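Local coordinates for protein 4-oxalmesaconate hydratase (PDB 5CGZ) that catalyses the zinc-dependent hydration of 4-carboxy-2-hydroxymuconate to 4-carboxy-4-hydroxy-2-oxoadipate in the bacterial breakdown of gallate, at residues 32-43 against 76-87. Sequence-based numbering, arbitrary orientation.
Sequences MHVVCLSFGERG and ASVEFFDIGDYP
Asp85 turns its carboxylate toward the backbone of Arg42 and Gly43; chi1 of 70° sets CG between the backbone N and carbonyl carbon and brings both oxygens onto these N-H groups. OD1 accepts Arg42 N at 3.0 Å through its syn lone pair, while OD2 takes Gly43 N at 2.9 Å. Arg42 returns the grip side-on: NE and NH2 both bind Tyr86 O from one face of its carbonyl plane, and Glu56 pairs with NH1. Gly43 CA lies 3.4 Å from the Tyr86 ring centroid, a close CH-pi contact. This end is tightly packed beside the zinc ligand His10, which Ser38 and Asp85 touch. Upstream, strand 76-80, outermost in this chain's Rossmann-like sheet, pairs in parallel with 32-36; Val34, Cys36, Ser77, Glu79 and Phe81 donate backbone N-H bonds across. The looser, more solvent-accessible side is at Ser77, whose OG meets His33 ND1 at 2.7 Å and a water. His33 NE2 donates to the anti lone pair of Glu79 OE1 at a short 2.5 Å; Arg104 also pairs with that oxygen. Midway, one water joins Glu41 OE2, Gly84 N and Asp82 OD1, which Lys60 salt-bridges. The N-H donors probably stabilise Asp85 as a carboxylate despite nearby Glu41, probably helping hold two loops together beside the metal.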
loop_
_atom_site.group_PDB
_atom_site.type_symbol
_atom_site.label_atom_id
_atom_site.label_comp_id
_atom_site.label_asym_id
_atom_site.label_seq_id
_atom_site.Cartn_x
_atom_site.Cartn_y
_atom_site.Cartn_z
ATOM N N MET A 32 -25.006 22.403 12.726
ATOM C CA MET A 32 -23.654 21.888 12.847
ATOM C C MET A 32 -23.246 21.847 14.310
ATOM O O MET A 32 -23.317 22.859 15.001
ATOM C CB MET A 32 -22.679 22.748 12.041
ATOM C CG MET A 32 -22.958 22.754 10.529
ATOM S SD MET A 32 -22.887 21.099 9.791
ATOM C CE MET A 32 -21.233 20.586 10.289
ATOM N N HIS A 33 -22.825 20.675 14.779
ATOM C CA HIS A 33 -22.345 20.531 16.153
ATOM C C HIS A 33 -20.886 20.085 16.204
ATOM O O HIS A 33 -20.485 19.155 15.499
ATOM C CB HIS A 33 -23.206 19.529 16.928
ATOM C CG HIS A 33 -22.853 19.446 18.382
ATOM N ND1 HIS A 33 -22.933 20.533 19.231
ATOM C CD2 HIS A 33 -22.396 18.415 19.136
ATOM C CE1 HIS A 33 -22.549 20.173 20.444
ATOM N NE2 HIS A 33 -22.217 18.891 20.414
ATOM N N VAL A 34 -20.109 20.734 17.060
ATOM C CA VAL A 34 -18.700 20.412 17.236
ATOM C C VAL A 34 -18.442 19.859 18.636
ATOM O O VAL A 34 -18.834 20.469 19.638
ATOM C CB VAL A 34 -17.815 21.653 17.007
ATOM C CG1 VAL A 34 -16.340 21.343 17.275
ATOM C CG2 VAL A 34 -17.996 22.169 15.594
ATOM N N VAL A 35 -17.800 18.697 18.702
ATOM C CA VAL A 35 -17.242 18.207 19.956
ATOM C C VAL A 35 -15.726 18.421 19.956
ATOM O O VAL A 35 -15.025 17.899 19.085
ATOM C CB VAL A 35 -17.523 16.713 20.190
ATOM C CG1 VAL A 35 -16.770 16.225 21.425
ATOM C CG2 VAL A 35 -19.012 16.448 20.329
ATOM N N CYS A 36 -15.232 19.195 20.923
ATOM C CA CYS A 36 -13.797 19.317 21.176
ATOM C C CYS A 36 -13.413 18.416 22.335
ATOM O O CYS A 36 -13.795 18.675 23.475
ATOM C CB CYS A 36 -13.412 20.756 21.499
ATOM S SG CYS A 36 -13.767 21.940 20.200
ATOM N N LEU A 37 -12.656 17.361 22.056
ATOM C CA LEU A 37 -12.358 16.376 23.089
ATOM C C LEU A 37 -11.457 16.974 24.169
ATOM O O LEU A 37 -11.577 16.634 25.349
ATOM C CB LEU A 37 -11.716 15.126 22.477
ATOM C CG LEU A 37 -12.612 14.332 21.514
ATOM C CD1 LEU A 37 -11.819 13.243 20.795
ATOM C CD2 LEU A 37 -13.807 13.730 22.242
ATOM N N SER A 38 -10.562 17.868 23.759
ATOM C CA SER A 38 -9.670 18.554 24.692
ATOM C C SER A 38 -9.460 19.973 24.192
ATOM O O SER A 38 -10.011 20.346 23.163
ATOM C CB SER A 38 -8.330 17.819 24.825
ATOM O OG SER A 38 -7.499 18.086 23.704
ATOM N N PHE A 39 -8.663 20.763 24.900
ATOM C CA PHE A 39 -8.424 22.140 24.481
ATOM C C PHE A 39 -7.066 22.331 23.810
ATOM O O PHE A 39 -6.730 23.448 23.405
ATOM C CB PHE A 39 -8.527 23.090 25.682
ATOM C CG PHE A 39 -9.897 23.138 26.312
ATOM C CD1 PHE A 39 -10.883 23.973 25.803
ATOM C CD2 PHE A 39 -10.187 22.365 27.422
ATOM C CE1 PHE A 39 -12.137 24.027 26.383
ATOM C CE2 PHE A 39 -11.442 22.409 28.015
ATOM C CZ PHE A 39 -12.418 23.243 27.499
ATOM N N GLY A 40 -6.280 21.258 23.706
ATOM C CA GLY A 40 -4.905 21.375 23.226
ATOM C C GLY A 40 -4.083 22.193 24.210
ATOM O O GLY A 40 -3.114 22.867 23.841
ATOM N N GLU A 41 -4.471 22.114 25.480
ATOM C CA GLU A 41 -3.903 22.965 26.522
ATOM C C GLU A 41 -2.402 22.712 26.755
ATOM O O GLU A 41 -1.656 23.635 27.065
ATOM C CB GLU A 41 -4.692 22.794 27.835
ATOM C CG GLU A 41 -4.747 21.368 28.422
ATOM C CD GLU A 41 -5.924 20.532 27.902
ATOM O OE1 GLU A 41 -6.479 20.859 26.827
ATOM O OE2 GLU A 41 -6.293 19.539 28.568
ATOM N N ARG A 42 -1.944 21.481 26.579
ATOM C CA ARG A 42 -0.533 21.176 26.828
ATOM C C ARG A 42 0.347 21.211 25.572
ATOM O O ARG A 42 1.501 21.643 25.632
ATOM C CB ARG A 42 -0.410 19.813 27.510
ATOM C CG ARG A 42 -1.007 19.803 28.916
ATOM C CD ARG A 42 -1.661 18.470 29.258
ATOM N NE ARG A 42 -0.713 17.358 29.222
ATOM C CZ ARG A 42 0.058 17.001 30.246
ATOM N NH1 ARG A 42 0.005 17.682 31.385
ATOM N NH2 ARG A 42 0.883 15.967 30.132
ATOM N N GLY A 43 -0.184 20.773 24.431
ATOM C CA GLY A 43 0.641 20.653 23.238
ATOM C C GLY A 43 0.345 21.589 22.076
ATOM O O GLY A 43 1.076 21.593 21.092
ATOM N N ALA A 76 -21.979 27.195 14.289
ATOM C CA ALA A 76 -22.063 25.868 14.896
ATOM C C ALA A 76 -22.261 25.967 16.391
ATOM O O ALA A 76 -21.898 26.970 17.001
ATOM C CB ALA A 76 -20.804 25.067 14.610
ATOM N N SER A 77 -22.822 24.921 16.988
ATOM C CA SER A 77 -22.759 24.785 18.435
ATOM C C SER A 77 -21.505 23.982 18.767
ATOM O O SER A 77 -20.988 23.255 17.912
ATOM C CB SER A 77 -24.014 24.108 18.985
ATOM O OG SER A 77 -24.197 22.821 18.420
ATOM N N VAL A 78 -21.002 24.121 19.989
ATOM C CA VAL A 78 -19.779 23.425 20.386
ATOM C C VAL A 78 -19.847 22.977 21.845
ATOM O O VAL A 78 -20.374 23.691 22.700
ATOM C CB VAL A 78 -18.535 24.315 20.173
ATOM C CG1 VAL A 78 -18.674 25.614 20.948
ATOM C CG2 VAL A 78 -17.256 23.567 20.572
ATOM N N GLU A 79 -19.344 21.779 22.124
ATOM C CA GLU A 79 -19.226 21.324 23.505
ATOM C C GLU A 79 -17.819 20.805 23.747
ATOM O O GLU A 79 -17.101 20.464 22.799
ATOM C CB GLU A 79 -20.272 20.253 23.831
ATOM C CG GLU A 79 -20.017 18.901 23.207
ATOM C CD GLU A 79 -21.129 17.908 23.504
ATOM O OE1 GLU A 79 -21.962 17.645 22.604
ATOM O OE2 GLU A 79 -21.172 17.384 24.634
ATOM N N PHE A 80 -17.431 20.748 25.018
ATOM C CA PHE A 80 -16.060 20.430 25.399
ATOM C C PHE A 80 -15.999 19.245 26.363
ATOM O O PHE A 80 -16.461 19.354 27.492
ATOM C CB PHE A 80 -15.411 21.670 26.028
ATOM C CG PHE A 80 -15.480 22.885 25.148
ATOM C CD1 PHE A 80 -14.521 23.103 24.168
ATOM C CD2 PHE A 80 -16.516 23.798 25.283
ATOM C CE1 PHE A 80 -14.585 24.215 23.346
ATOM C CE2 PHE A 80 -16.584 24.914 24.464
ATOM C CZ PHE A 80 -15.616 25.121 23.493
ATOM N N PHE A 81 -15.446 18.114 25.925
ATOM C CA PHE A 81 -15.358 16.953 26.807
ATOM C C PHE A 81 -14.274 17.140 27.863
ATOM O O PHE A 81 -14.315 16.493 28.907
ATOM C CB PHE A 81 -15.070 15.662 26.029
ATOM C CG PHE A 81 -16.282 15.034 25.403
ATOM C CD1 PHE A 81 -17.443 15.766 25.201
ATOM C CD2 PHE A 81 -16.256 13.700 25.015
ATOM C CE1 PHE A 81 -18.556 15.178 24.615
ATOM C CE2 PHE A 81 -17.361 13.109 24.432
ATOM C CZ PHE A 81 -18.514 13.851 24.226
ATOM N N ASP A 82 -13.291 17.987 27.568
ATOM C CA ASP A 82 -12.183 18.251 28.485
ATOM C C ASP A 82 -11.508 16.989 29.037
ATOM O O ASP A 82 -11.402 16.827 30.257
ATOM C CB ASP A 82 -12.678 19.119 29.651
ATOM C CG ASP A 82 -11.538 19.656 30.517
ATOM O OD1 ASP A 82 -10.400 19.799 30.017
ATOM O OD2 ASP A 82 -11.779 19.933 31.707
ATOM N N ILE A 83 -11.031 16.102 28.162
ATOM C CA ILE A 83 -10.395 14.876 28.647
ATOM C C ILE A 83 -8.865 14.955 28.678
ATOM O O ILE A 83 -8.207 14.002 29.097
ATOM C CB ILE A 83 -10.798 13.637 27.809
ATOM C CG1 ILE A 83 -10.287 13.762 26.365
ATOM C CG2 ILE A 83 -12.320 13.420 27.860
ATOM C CD1 ILE A 83 -10.599 12.527 25.497
ATOM N N GLY A 84 -8.302 16.079 28.245
ATOM C CA GLY A 84 -6.859 16.280 28.323
ATOM C C GLY A 84 -6.092 15.881 27.070
ATOM O O GLY A 84 -6.408 14.871 26.433
ATOM N N ASP A 85 -5.080 16.671 26.717
ATOM C CA ASP A 85 -4.243 16.385 25.550
ATOM C C ASP A 85 -2.809 16.049 25.960
ATOM O O ASP A 85 -2.408 16.314 27.092
ATOM C CB ASP A 85 -4.230 17.576 24.593
ATOM C CG ASP A 85 -3.475 18.770 25.168
ATOM O OD1 ASP A 85 -3.596 19.016 26.388
ATOM O OD2 ASP A 85 -2.751 19.449 24.405
ATOM N N TYR A 86 -2.049 15.468 25.035
ATOM C CA TYR A 86 -0.613 15.225 25.225
ATOM C C TYR A 86 -0.249 14.641 26.578
ATOM O O TYR A 86 0.472 15.279 27.336
ATOM C CB TYR A 86 0.178 16.520 25.045
ATOM C CG TYR A 86 0.383 16.953 23.612
ATOM C CD1 TYR A 86 -0.689 17.375 22.835
ATOM C CD2 TYR A 86 1.654 16.971 23.046
ATOM C CE1 TYR A 86 -0.511 17.791 21.530
ATOM C CE2 TYR A 86 1.847 17.389 21.727
ATOM C CZ TYR A 86 0.761 17.793 20.979
ATOM O OH TYR A 86 0.936 18.215 19.677
ATOM N N PRO A 87 -0.712 13.419 26.874
ATOM C CA PRO A 87 -1.469 12.554 25.969
ATOM C C PRO A 87 -2.969 12.622 26.182
ATOM O O PRO A 87 -3.444 12.708 27.320
ATOM C CB PRO A 87 -0.966 11.157 26.341
ATOM C CG PRO A 87 -0.807 11.273 27.854
ATOM C CD PRO A 87 -0.319 12.705 28.103
HETATM O O HOH W 1 -26.199 22.571 16.661
HETATM O O HOH W 2 -12.396 19.992 25.697
HETATM O O HOH W 3 -8.886 18.898 27.852
#